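Local coordinates for putative uncharacterized protein gbs1890 (Streptococcus agalactiae NEM316, PDB 4TKZ) that probably relays phosphoryl groups as a mannose-type EIIA component of the bacterial sugar phosphotransferase system, linking sugar uptake to phosphorylation, at residues 1-6 against 49-54; 27-32 against 53-58; 42-47 against 70-75; 84-89 against 111-116. All blocks are in the same frame, centred on the assembly; numbering follows the deposited sequence.

Interaction 1: residues 1-6 against 49-54; sequences MIKIII and QREVID
E51, in the C-terminal part of helix 41-52, receives both K3 and I5 from strand 3-9, a worked example of how a helix seats on a parallel alpha/beta sheet of the mannose-type EIIA fold. K3 and I5 belong to the same face of the strand, while I4 between them meets helix 93-102 on the other face. The chain of K3 leaves with CG anti to the backbone N (chi1 -178°) and stays extended to its end, which carries the ammonium off the face of the sheet to E51. There it is gripped twice by a single residue. NZ forms a salt bridge 2.8 Å from OE1 of E51, on the anti lone pair of that oxygen, and the E51 chain, bent at chi2 (-66°), folds its carboxylate back to receive it. With carboxylate and main-chain oxygen both turned to it, the lysine would be expected to stay charged in a largely buried setting. Further along the strand, I5 supplies the apolar half of the contact. Its CD1 touches both helix residues, 3.8 Å from CB of E51 and 3.8 Å from CG1 of V52, a side chain that also touches I58 of the neighbouring strand. The second grip on K3 completes the arrangement: NZ stands 2.9 Å from the carbonyl O of E51, in the carbonyl plane and on a lone pair, with a C=O...N angle of 124°.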
loop_
_atom_site.group_PDB
_atom_site.type_symbol
_atom_site.label_atom_id
_atom_site.label_comp_id
_atom_site.label_asym_id
_atom_site.label_seq_id
_atom_site.Cartn_x
_atom_site.Cartn_y
_atom_site.Cartn_z
ATOM N N MET A 1 -7.277 -23.389 -5.775
ATOM C CA MET A 1 -7.302 -21.981 -5.401
ATOM C C MET A 1 -5.893 -21.465 -5.119
ATOM O O MET A 1 -4.990 -22.239 -4.785
ATOM C CB MET A 1 -8.173 -21.786 -4.159
ATOM C CG MET A 1 -7.516 -22.215 -2.848
ATOM S SD MET A 1 -7.479 -23.998 -2.530
ATOM C CE MET A 1 -9.228 -24.344 -2.342
ATOM N N ILE A 2 -5.701 -20.160 -5.271
ATOM C CA ILE A 2 -4.487 -19.512 -4.784
ATOM C C ILE A 2 -4.867 -18.660 -3.584
ATOM O O ILE A 2 -5.650 -17.719 -3.716
ATOM C CB ILE A 2 -3.836 -18.629 -5.867
ATOM C CG1 ILE A 2 -3.308 -19.498 -7.012
ATOM C CG2 ILE A 2 -2.708 -17.795 -5.273
ATOM C CD1 ILE A 2 -3.071 -18.748 -8.324
ATOM N N LYS A 3 -4.349 -19.002 -2.408
ATOM C CA LYS A 3 -4.661 -18.237 -1.203
ATOM C C LYS A 3 -3.790 -16.984 -1.103
ATOM O O LYS A 3 -2.578 -17.039 -1.328
ATOM C CB LYS A 3 -4.503 -19.106 0.055
ATOM C CG LYS A 3 -4.855 -18.359 1.335
ATOM C CD LYS A 3 -4.836 -19.249 2.556
ATOM C CE LYS A 3 -5.048 -18.429 3.815
ATOM N NZ LYS A 3 -5.432 -19.285 4.980
ATOM N N ILE A 4 -4.414 -15.855 -0.771
ATOM C CA ILE A 4 -3.708 -14.578 -0.644
ATOM C C ILE A 4 -3.563 -14.205 0.821
ATOM O O ILE A 4 -4.558 -14.101 1.540
ATOM C CB ILE A 4 -4.476 -13.459 -1.396
ATOM C CG1 ILE A 4 -4.533 -13.782 -2.882
ATOM C CG2 ILE A 4 -3.819 -12.086 -1.190
ATOM C CD1 ILE A 4 -5.431 -12.845 -3.680
ATOM N N ILE A 5 -2.323 -14.007 1.264
ATOM C CA ILE A 5 -2.082 -13.648 2.649
ATOM C C ILE A 5 -1.358 -12.317 2.717
ATOM O O ILE A 5 -0.286 -12.140 2.123
ATOM C CB ILE A 5 -1.238 -14.726 3.357
ATOM C CG1 ILE A 5 -1.912 -16.086 3.219
ATOM C CG2 ILE A 5 -1.038 -14.384 4.834
ATOM C CD1 ILE A 5 -1.115 -17.239 3.886
ATOM N N ILE A 6 -1.946 -11.384 3.452
ATOM C CA ILE A 6 -1.366 -10.063 3.627
ATOM C C ILE A 6 -0.736 -9.928 5.007
ATOM O O ILE A 6 -1.432 -10.033 6.032
ATOM C CB ILE A 6 -2.446 -8.978 3.477
ATOM C CG1 ILE A 6 -3.144 -9.085 2.118
ATOM C CG2 ILE A 6 -1.837 -7.583 3.625
ATOM C CD1 ILE A 6 -4.354 -8.150 1.980
ATOM N N GLN A 49 2.249 -19.858 9.616
ATOM C CA GLN A 49 2.182 -21.313 9.566
ATOM C C GLN A 49 0.752 -21.805 9.597
ATOM O O GLN A 49 0.354 -22.664 8.803
ATOM C CB GLN A 49 2.900 -21.924 10.773
ATOM C CG GLN A 49 4.393 -21.820 10.783
ATOM C CD GLN A 49 4.954 -22.477 12.028
ATOM O OE1 GLN A 49 5.678 -21.856 12.805
ATOM N NE2 GLN A 49 4.587 -23.732 12.240
ATOM N N ARG A 50 -0.023 -21.263 10.528
ATOM C CA ARG A 50 -1.416 -21.655 10.664
ATOM C C ARG A 50 -2.209 -21.405 9.378
ATOM O O ARG A 50 -3.042 -22.225 8.983
ATOM C CB ARG A 50 -2.046 -20.926 11.856
ATOM C CG ARG A 50 -3.489 -21.313 12.131
ATOM C CD ARG A 50 -3.983 -20.721 13.445
ATOM N NE ARG A 50 -5.442 -20.773 13.536
ATOM C CZ ARG A 50 -6.148 -20.363 14.585
ATOM N NH1 ARG A 50 -5.532 -19.858 15.647
ATOM N NH2 ARG A 50 -7.472 -20.454 14.573
ATOM N N GLU A 51 -1.937 -20.283 8.712
ATOM C CA GLU A 51 -2.697 -19.944 7.508
ATOM C C GLU A 51 -2.335 -20.819 6.308
ATOM O O GLU A 51 -3.130 -20.951 5.387
ATOM C CB GLU A 51 -2.555 -18.455 7.159
ATOM C CG GLU A 51 -3.098 -17.509 8.224
ATOM C CD GLU A 51 -4.611 -17.605 8.393
ATOM O OE1 GLU A 51 -5.308 -18.052 7.454
ATOM O OE2 GLU A 51 -5.106 -17.243 9.483
ATOM N N VAL A 52 -1.150 -21.427 6.314
ATOM C CA VAL A 52 -0.707 -22.198 5.148
ATOM C C VAL A 52 -0.861 -23.722 5.254
ATOM O O VAL A 52 -0.618 -24.422 4.273
ATOM C CB VAL A 52 0.762 -21.874 4.740
ATOM C CG1 VAL A 52 0.941 -20.395 4.512
ATOM C CG2 VAL A 52 1.745 -22.370 5.800
ATOM N N ILE A 53 -1.266 -24.225 6.422
ATOM C CA ILE A 53 -1.359 -25.674 6.669
ATOM C C ILE A 53 -1.959 -26.440 5.493
ATOM O O ILE A 53 -1.374 -27.398 4.992
ATOM C CB ILE A 53 -2.248 -25.985 7.898
ATOM C CG1 ILE A 53 -1.700 -25.314 9.157
ATOM C CG2 ILE A 53 -2.391 -27.506 8.095
ATOM C CD1 ILE A 53 -2.630 -25.404 10.359
ATOM N N ASP A 54 -3.120 -25.986 5.042
ATOM C CA ASP A 54 -3.913 -26.752 4.093
ATOM C C ASP A 54 -3.964 -26.139 2.697
ATOM O O ASP A 54 -4.899 -26.395 1.932
ATOM C CB ASP A 54 -5.330 -26.920 4.642
ATOM C CG ASP A 54 -5.354 -27.682 5.946
ATOM O OD1 ASP A 54 -5.059 -28.889 5.914
ATOM O OD2 ASP A 54 -5.649 -27.077 7.001
#

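Interaction 2: residues 27-32 against 53-58; sequences QEYVVG and IDFKEI
Y29 lays one side of its ring, the CD1–CE1 bond, against CE2 and CZ of F55, and this pair makes the whole contact. Y29 CD1 comes within 3.4 Å of F55 CE2 and within 3.6 Å of F55 CZ. CE1 of Y29 follows closely, 3.5 Å from F55 CE2. The ring centroids are 5.5 Å apart and the planes inclined at 69°, an oblique meeting that is apolar packing and belongs to neither standard class of aromatic stack. Both CG atoms stand anti to the carbonyl carbon (chi1 -54° in Y29, -65° in F55), and the rings reach toward each other from residues just ahead of strands 30-35 and 57-62. Between those strands runs strand 3-9, and the rings meet beside its N-terminal residues: M1 touches both, and the side chain of K3 packs on F55. The main chain of Y29 is meanwhile tied to the same strand through a hydrogen bond with I4. The example shows how loops at one end of a sheet can close over a strand that separates them, here in the parallel 2-1-3-4 strand order of the mannose-type EIIA fold.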
loop_
_atom_site.group_PDB
_atom_site.type_symbol
_atom_site.label_atom_id
_atom_site.label_comp_id
_atom_site.label_asym_id
_atom_site.label_seq_id
_atom_site.Cartn_x
_atom_site.Cartn_y
_atom_site.Cartn_z
ATOM N N GLN A 27 -13.988 -11.552 -0.285
ATOM C CA GLN A 27 -13.337 -12.519 -1.153
ATOM C C GLN A 27 -13.043 -13.778 -0.367
ATOM O O GLN A 27 -12.886 -13.709 0.852
ATOM C CB GLN A 27 -12.034 -11.932 -1.690
ATOM C CG GLN A 27 -12.222 -10.631 -2.456
ATOM C CD GLN A 27 -13.044 -10.819 -3.711
ATOM O OE1 GLN A 27 -12.811 -11.746 -4.492
ATOM N NE2 GLN A 27 -14.015 -9.941 -3.916
ATOM N N GLU A 28 -12.986 -14.922 -1.050
ATOM C CA GLU A 28 -12.576 -16.181 -0.410
ATOM C C GLU A 28 -11.062 -16.286 -0.376
ATOM O O GLU A 28 -10.383 -15.763 -1.260
ATOM C CB GLU A 28 -13.128 -17.388 -1.176
ATOM C CG GLU A 28 -14.634 -17.375 -1.379
ATOM C CD GLU A 28 -15.045 -18.032 -2.688
ATOM O OE1 GLU A 28 -14.394 -19.027 -3.088
ATOM O OE2 GLU A 28 -16.010 -17.546 -3.320
ATOM N N TYR A 29 -10.533 -16.980 0.631
ATOM C CA TYR A 29 -9.109 -17.276 0.669
ATOM C C TYR A 29 -8.228 -16.036 0.594
ATOM O O TYR A 29 -7.240 -16.001 -0.140
ATOM C CB TYR A 29 -8.762 -18.247 -0.450
ATOM C CG TYR A 29 -9.619 -19.485 -0.395
ATOM C CD1 TYR A 29 -9.523 -20.353 0.679
ATOM C CD2 TYR A 29 -10.537 -19.775 -1.398
ATOM C CE1 TYR A 29 -10.296 -21.482 0.755
ATOM C CE2 TYR A 29 -11.323 -20.911 -1.332
ATOM C CZ TYR A 29 -11.188 -21.762 -0.248
ATOM O OH TYR A 29 -11.955 -22.898 -0.157
ATOM N N VAL A 30 -8.605 -15.015 1.353
ATOM C CA VAL A 30 -7.794 -13.819 1.480
ATOM C C VAL A 30 -7.781 -13.457 2.955
ATOM O O VAL A 30 -8.828 -13.162 3.527
ATOM C CB VAL A 30 -8.396 -12.641 0.667
ATOM C CG1 VAL A 30 -7.584 -11.376 0.893
ATOM C CG2 VAL A 30 -8.459 -12.985 -0.817
ATOM N N VAL A 31 -6.607 -13.516 3.582
ATOM C CA VAL A 31 -6.500 -13.217 5.007
ATOM C C VAL A 31 -5.440 -12.170 5.301
ATOM O O VAL A 31 -4.475 -11.990 4.537
ATOM C CB VAL A 31 -6.182 -14.482 5.840
ATOM C CG1 VAL A 31 -7.182 -15.581 5.551
ATOM C CG2 VAL A 31 -4.790 -14.966 5.540
ATOM N N GLY A 32 -5.607 -11.490 6.428
ATOM C CA GLY A 32 -4.620 -10.519 6.856
ATOM C C GLY A 32 -4.017 -10.930 8.182
ATOM O O GLY A 32 -4.713 -11.446 9.063
ATOM N N ILE A 53 -1.266 -24.225 6.422
ATOM C CA ILE A 53 -1.359 -25.674 6.669
ATOM C C ILE A 53 -1.959 -26.440 5.493
ATOM O O ILE A 53 -1.374 -27.398 4.992
ATOM C CB ILE A 53 -2.248 -25.985 7.898
ATOM C CG1 ILE A 53 -1.700 -25.314 9.157
ATOM C CG2 ILE A 53 -2.391 -27.506 8.095
ATOM C CD1 ILE A 53 -2.630 -25.404 10.359
ATOM N N ASP A 54 -3.120 -25.986 5.042
ATOM C CA ASP A 54 -3.913 -26.752 4.093
ATOM C C ASP A 54 -3.964 -26.139 2.697
ATOM O O ASP A 54 -4.899 -26.395 1.932
ATOM C CB ASP A 54 -5.330 -26.920 4.642
ATOM C CG ASP A 54 -5.354 -27.682 5.946
ATOM O OD1 ASP A 54 -5.059 -28.889 5.914
ATOM O OD2 ASP A 54 -5.649 -27.077 7.001
ATOM N N PHE A 55 -2.959 -25.339 2.359
ATOM C CA PHE A 55 -2.903 -24.725 1.035
ATOM C C PHE A 55 -1.585 -25.027 0.313
ATOM O O PHE A 55 -0.530 -25.141 0.940
ATOM C CB PHE A 55 -3.190 -23.221 1.135
ATOM C CG PHE A 55 -4.587 -22.910 1.603
ATOM C CD1 PHE A 55 -4.882 -22.853 2.963
ATOM C CD2 PHE A 55 -5.611 -22.695 0.689
ATOM C CE1 PHE A 55 -6.151 -22.587 3.403
ATOM C CE2 PHE A 55 -6.896 -22.420 1.124
ATOM C CZ PHE A 55 -7.167 -22.361 2.485
ATOM N N LYS A 56 -1.664 -25.189 -1.006
ATOM C CA LYS A 56 -0.517 -25.610 -1.801
ATOM C C LYS A 56 0.048 -24.451 -2.622
ATOM O O LYS A 56 1.256 -24.386 -2.879
ATOM C CB LYS A 56 -0.939 -26.772 -2.705
ATOM C CG LYS A 56 0.075 -27.212 -3.747
ATOM C CD LYS A 56 -0.533 -28.307 -4.623
ATOM C CE LYS A 56 0.377 -28.702 -5.778
ATOM N NZ LYS A 56 -0.294 -29.669 -6.699
ATOM N N GLU A 57 -0.839 -23.541 -3.025
ATOM C CA GLU A 57 -0.481 -22.380 -3.834
ATOM C C GLU A 57 -0.823 -21.123 -3.047
ATOM O O GLU A 57 -1.997 -20.840 -2.807
ATOM C CB GLU A 57 -1.270 -22.399 -5.143
ATOM C CG GLU A 57 -1.121 -23.694 -5.936
ATOM C CD GLU A 57 0.207 -23.801 -6.661
ATOM O OE1 GLU A 57 0.943 -22.792 -6.723
ATOM O OE2 GLU A 57 0.514 -24.898 -7.179
ATOM N N ILE A 58 0.201 -20.377 -2.641
ATOM C CA ILE A 58 0.029 -19.272 -1.695
ATOM C C ILE A 58 0.794 -18.021 -2.113
ATOM O O ILE A 58 2.000 -18.062 -2.380
ATOM C CB ILE A 58 0.472 -19.681 -0.271
ATOM C CG1 ILE A 58 -0.394 -20.828 0.245
ATOM C CG2 ILE A 58 0.396 -18.509 0.698
ATOM C CD1 ILE A 58 0.394 -21.895 0.973
#

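Interaction 3: residues 42-47 against 70-75; sequences NDVRVA and FNVSSA
V72 of helix 68-76 points its side chain at V44 and R45 of helix 41-52, a case of two helices packed side by side on one face of the parallel sheet in an alpha/beta fold of the mannose EIIA type. The approach is close, with the CA atoms of R45 and V72 5.9 Å apart, and it is the slim V72 side chain that lies between the two backbones. V72 holds CG1 anti to its own nitrogen (chi1 163°), and that methyl carries nearly all of the contact. It meets V44 CG1 at 3.8 Å, the two valines lying obliquely to each other. It also rests directly on the main chain of helix 41-52, 3.6 Å from CA of R45, with CB of R45 3.9 Å away. The packing is thus a methyl set against backbone as much as against side chain. R45 contributes its root alone: its extended chain carries the guanidinium past V72 to a salt bridge between NH1 and E79. Behind V72, helix 68-76 turns S73 toward strand 57-62 and F70 toward strand 84-89, while S74 packs on F127 of the second subunit. S74 is itself fixed within the helix: its OG bonds F70 O at 3.0 Å, 44° out of the carbonyl plane, while S74 N holds the same oxygen at 2.8 Å.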
loop_
_atom_site.group_PDB
_atom_site.type_symbol
_atom_site.label_atom_id
_atom_site.label_comp_id
_atom_site.label_asym_id
_atom_site.label_seq_id
_atom_site.Cartn_x
_atom_site.Cartn_y
_atom_site.Cartn_z
ATOM N N ASN A 42 8.222 -14.207 16.160
ATOM C CA ASN A 42 7.694 -15.564 16.235
ATOM C C ASN A 42 6.161 -15.588 16.160
ATOM O O ASN A 42 5.579 -16.522 15.600
ATOM C CB ASN A 42 8.208 -16.302 17.487
ATOM C CG ASN A 42 7.962 -17.801 17.424
ATOM O OD1 ASN A 42 7.047 -18.320 18.066
ATOM N ND2 ASN A 42 8.764 -18.499 16.631
ATOM N N ASP A 43 5.514 -14.561 16.705
ATOM C CA ASP A 43 4.054 -14.467 16.664
ATOM C C ASP A 43 3.563 -14.439 15.217
ATOM O O ASP A 43 2.581 -15.104 14.864
ATOM C CB ASP A 43 3.570 -13.209 17.383
ATOM C CG ASP A 43 3.731 -13.292 18.881
ATOM O OD1 ASP A 43 3.744 -14.422 19.414
ATOM O OD2 ASP A 43 3.834 -12.221 19.521
ATOM N N VAL A 44 4.261 -13.667 14.387
ATOM C CA VAL A 44 3.982 -13.616 12.954
ATOM C C VAL A 44 4.222 -14.973 12.310
ATOM O O VAL A 44 3.429 -15.426 11.480
ATOM C CB VAL A 44 4.872 -12.584 12.241
ATOM C CG1 VAL A 44 4.512 -12.512 10.767
ATOM C CG2 VAL A 44 4.707 -11.230 12.873
ATOM N N ARG A 45 5.318 -15.629 12.691
ATOM C CA ARG A 45 5.632 -16.936 12.134
ATOM C C ARG A 45 4.549 -17.951 12.462
ATOM O O ARG A 45 4.155 -18.731 11.599
ATOM C CB ARG A 45 6.979 -17.445 12.650
ATOM C CG ARG A 45 7.339 -18.821 12.122
ATOM C CD ARG A 45 8.780 -19.143 12.461
ATOM N NE ARG A 45 9.097 -20.548 12.255
ATOM C CZ ARG A 45 9.778 -21.018 11.216
ATOM N NH1 ARG A 45 10.033 -22.317 11.126
ATOM N NH2 ARG A 45 10.222 -20.190 10.280
ATOM N N VAL A 46 4.070 -17.925 13.705
ATOM C CA VAL A 46 3.039 -18.855 14.166
ATOM C C VAL A 46 1.766 -18.635 13.372
ATOM O O VAL A 46 1.137 -19.585 12.895
ATOM C CB VAL A 46 2.749 -18.669 15.670
ATOM C CG1 VAL A 46 1.449 -19.353 16.061
ATOM C CG2 VAL A 46 3.895 -19.257 16.496
ATOM N N ALA A 47 1.401 -17.369 13.222
ATOM C CA ALA A 47 0.198 -17.019 12.481
ATOM C C ALA A 47 0.287 -17.482 11.031
ATOM O O ALA A 47 -0.668 -18.061 10.491
ATOM C CB ALA A 47 -0.062 -15.525 12.556
ATOM N N PHE A 70 8.058 -9.410 5.894
ATOM C CA PHE A 70 8.693 -9.954 4.705
ATOM C C PHE A 70 9.693 -11.035 5.133
ATOM O O PHE A 70 9.721 -12.136 4.568
ATOM C CB PHE A 70 9.414 -8.855 3.932
ATOM C CG PHE A 70 10.177 -9.353 2.743
ATOM C CD1 PHE A 70 9.541 -9.557 1.523
ATOM C CD2 PHE A 70 11.536 -9.625 2.848
ATOM C CE1 PHE A 70 10.252 -10.026 0.425
ATOM C CE2 PHE A 70 12.254 -10.086 1.759
ATOM C CZ PHE A 70 11.619 -10.292 0.552
ATOM N N ASN A 71 10.503 -10.719 6.134
ATOM C CA ASN A 71 11.536 -11.656 6.598
ATOM C C ASN A 71 10.976 -12.990 7.098
ATOM O O ASN A 71 11.460 -14.068 6.725
ATOM C CB ASN A 71 12.394 -11.006 7.693
ATOM C CG ASN A 71 13.263 -9.867 7.170
ATOM O OD1 ASN A 71 13.443 -9.695 5.962
ATOM N ND2 ASN A 71 13.806 -9.079 8.092
ATOM N N VAL A 72 9.962 -12.917 7.954
ATOM C CA VAL A 72 9.282 -14.118 8.433
ATOM C C VAL A 72 8.637 -14.892 7.289
ATOM O O VAL A 72 8.714 -16.112 7.250
ATOM C CB VAL A 72 8.207 -13.778 9.484
ATOM C CG1 VAL A 72 7.246 -14.937 9.674
ATOM C CG2 VAL A 72 8.846 -13.405 10.805
ATOM N N SER A 73 7.985 -14.184 6.365
ATOM C CA SER A 73 7.320 -14.858 5.260
ATOM C C SER A 73 8.316 -15.551 4.328
ATOM O O SER A 73 8.089 -16.688 3.898
ATOM C CB SER A 73 6.445 -13.871 4.480
ATOM O OG SER A 73 5.502 -13.274 5.352
ATOM N N SER A 74 9.408 -14.858 4.015
ATOM C CA SER A 74 10.430 -15.382 3.126
ATOM C C SER A 74 11.085 -16.633 3.704
ATOM O O SER A 74 11.320 -17.600 2.980
ATOM C CB SER A 74 11.505 -14.324 2.871
ATOM O OG SER A 74 10.989 -13.270 2.079
ATOM N N ALA A 75 11.370 -16.598 5.003
ATOM C CA ALA A 75 12.039 -17.709 5.696
ATOM C C ALA A 75 11.184 -18.962 5.690
ATOM O O ALA A 75 11.694 -20.082 5.571
ATOM C CB ALA A 75 12.365 -17.318 7.127
#

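Interaction 4: residues 84-89 against 111-116; sequences KIKVLS and DLVDKV
K86 meets V113 first along strand 84-89, using its aliphatic carbons rather than its charge. The chain is bent at chi2 (-69°), which draws it over the valine: CG lies 3.5 Å from V113 CG1, tighter than ordinary van der Waals packing, CB 3.6 Å from the same methyl, and CE 3.9 Å from V113 CG2. The two side chains cross at about a right angle. Beyond them the ammonium goes its own way, with a hydrogen bond from NZ to S128 of the second subunit and a long, weak ion pair with D110. V87 turns to the other face of the sheet, where F70, S73 and S74 of helix 68-76 receive it. L88 comes back toward helix 110-122, and its CD1 touches CG1 of V116, about one helical turn after V113, at 3.7 Å; M95 of helix 93-102 packs on both L88 and V116. At the end of the strand, S89 OG bonds the carbonyl of G123 in the second subunit, and L88 and S89 pair antiparallel with a strand of that chain. A helix on the face of an edge strand, with the sheet continued by the partner subunit, is the arrangement of mannose-type EIIA dimers.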
loop_
_atom_site.group_PDB
_atom_site.type_symbol
_atom_site.label_atom_id
_atom_site.label_comp_id
_atom_site.label_asym_id
_atom_site.label_seq_id
_atom_site.Cartn_x
_atom_site.Cartn_y
_atom_site.Cartn_z
ATOM N N LYS A 84 3.812 -24.165 -2.873
ATOM C CA LYS A 84 4.358 -23.070 -3.663
ATOM C C LYS A 84 3.987 -21.761 -2.973
ATOM O O LYS A 84 2.826 -21.364 -2.969
ATOM C CB LYS A 84 3.819 -23.120 -5.092
ATOM C CG LYS A 84 4.374 -24.285 -5.907
ATOM C CD LYS A 84 5.859 -24.104 -6.187
ATOM C CE LYS A 84 6.528 -25.417 -6.581
ATOM N NZ LYS A 84 6.817 -26.282 -5.397
ATOM N N ILE A 85 4.969 -21.121 -2.351
ATOM C CA ILE A 85 4.724 -19.882 -1.620
ATOM C C ILE A 85 5.541 -18.753 -2.229
ATOM O O ILE A 85 6.769 -18.777 -2.188
ATOM C CB ILE A 85 5.063 -20.025 -0.128
ATOM C CG1 ILE A 85 4.237 -21.153 0.501
ATOM C CG2 ILE A 85 4.816 -18.713 0.605
ATOM C CD1 ILE A 85 4.705 -21.586 1.896
ATOM N N LYS A 86 4.852 -17.774 -2.816
ATOM C CA LYS A 86 5.513 -16.589 -3.342
ATOM C C LYS A 86 5.393 -15.456 -2.329
ATOM O O LYS A 86 4.329 -15.243 -1.743
ATOM C CB LYS A 86 4.876 -16.176 -4.677
ATOM C CG LYS A 86 5.224 -17.103 -5.839
ATOM C CD LYS A 86 6.698 -16.972 -6.214
ATOM C CE LYS A 86 6.986 -17.571 -7.587
ATOM N NZ LYS A 86 8.432 -17.871 -7.805
ATOM N N VAL A 87 6.487 -14.729 -2.127
ATOM C CA VAL A 87 6.518 -13.639 -1.159
ATOM C C VAL A 87 6.916 -12.344 -1.848
ATOM O O VAL A 87 8.040 -12.219 -2.353
ATOM C CB VAL A 87 7.525 -13.930 -0.030
ATOM C CG1 VAL A 87 7.551 -12.788 0.983
ATOM C CG2 VAL A 87 7.183 -15.264 0.654
ATOM N N LEU A 88 5.996 -11.377 -1.879
ATOM C CA LEU A 88 6.303 -10.071 -2.457
ATOM C C LEU A 88 6.384 -8.994 -1.375
ATOM O O LEU A 88 5.682 -9.069 -0.365
ATOM C CB LEU A 88 5.239 -9.651 -3.488
ATOM C CG LEU A 88 4.824 -10.636 -4.578
ATOM C CD1 LEU A 88 3.913 -9.936 -5.613
ATOM C CD2 LEU A 88 6.049 -11.233 -5.250
ATOM N N SER A 89 7.257 -8.007 -1.585
ATOM C CA SER A 89 7.218 -6.762 -0.819
ATOM C C SER A 89 6.630 -5.668 -1.717
ATOM O O SER A 89 6.409 -5.901 -2.907
ATOM C CB SER A 89 8.609 -6.352 -0.360
ATOM O OG SER A 89 9.461 -6.120 -1.464
ATOM N N ASP A 111 2.597 -18.591 -12.036
ATOM C CA ASP A 111 2.146 -18.006 -13.293
ATOM C C ASP A 111 1.322 -16.743 -13.058
ATOM O O ASP A 111 0.968 -16.035 -13.998
ATOM C CB ASP A 111 1.358 -19.050 -14.091
ATOM C CG ASP A 111 2.158 -20.321 -14.331
ATOM O OD1 ASP A 111 3.375 -20.208 -14.585
ATOM O OD2 ASP A 111 1.578 -21.428 -14.248
ATOM N N LEU A 112 1.034 -16.460 -11.790
ATOM C CA LEU A 112 0.260 -15.280 -11.414
ATOM C C LEU A 112 1.146 -14.110 -10.976
ATOM O O LEU A 112 0.794 -12.952 -11.192
ATOM C CB LEU A 112 -0.752 -15.625 -10.311
ATOM C CG LEU A 112 -1.433 -14.477 -9.564
ATOM C CD1 LEU A 112 -2.435 -13.754 -10.469
ATOM C CD2 LEU A 112 -2.100 -14.956 -8.281
ATOM N N VAL A 113 2.294 -14.405 -10.374
ATOM C CA VAL A 113 3.136 -13.352 -9.787
ATOM C C VAL A 113 3.663 -12.310 -10.767
ATOM O O VAL A 113 3.806 -11.145 -10.406
ATOM C CB VAL A 113 4.340 -13.921 -8.997
ATOM C CG1 VAL A 113 3.877 -14.464 -7.675
ATOM C CG2 VAL A 113 5.069 -14.972 -9.808
ATOM N N ASP A 114 3.965 -12.725 -11.992
ATOM C CA ASP A 114 4.527 -11.808 -12.977
ATOM C C ASP A 114 3.526 -10.720 -13.375
ATOM O O ASP A 114 3.893 -9.563 -13.572
ATOM C CB ASP A 114 5.025 -12.585 -14.197
ATOM C CG ASP A 114 6.183 -13.507 -13.857
ATOM O OD1 ASP A 114 6.991 -13.145 -12.977
ATOM O OD2 ASP A 114 6.280 -14.601 -14.453
ATOM N N LYS A 115 2.259 -11.099 -13.468
ATOM C CA LYS A 115 1.196 -10.142 -13.761
ATOM C C LYS A 115 0.971 -9.215 -12.569
ATOM O O LYS A 115 0.695 -8.028 -12.731
ATOM C CB LYS A 115 -0.082 -10.910 -14.076
ATOM C CG LYS A 115 -1.202 -10.080 -14.631
ATOM C CD LYS A 115 -2.166 -10.977 -15.391
ATOM C CE LYS A 115 -1.399 -11.943 -16.290
ATOM N NZ LYS A 115 -2.289 -12.942 -16.942
ATOM N N VAL A 116 1.095 -9.765 -11.365
ATOM C CA VAL A 116 0.864 -9.000 -10.144
ATOM C C VAL A 116 1.944 -7.936 -9.971
ATOM O O VAL A 116 1.657 -6.791 -9.626
ATOM C CB VAL A 116 0.803 -9.939 -8.917
ATOM C CG1 VAL A 116 0.895 -9.153 -7.630
ATOM C CG2 VAL A 116 -0.486 -10.768 -8.950
#

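In the fold
From the N terminus, strand 3-9 takes an inner place between 30-35 and 57-62, and interaction 1 closes the longest loop by bringing 49-54 back to it. Interaction 2 opens inside that loop, at 27-32, and closes on 53-58, which overlaps the end of interaction 1 at I53 and D54; main-chain bonds such as I4 N to Y29 O at 2.9 Å sew them together. Interaction 3 starts within both loops and closes after them, so it crosses each and joins successive helices. Interaction 4 follows in series and brings in helix 110-122 on the opposite face. Strand 84-89 reaches interaction 2 through main-chain pairing of K84 with K56 and I58, and interaction 3 through V87 and F70.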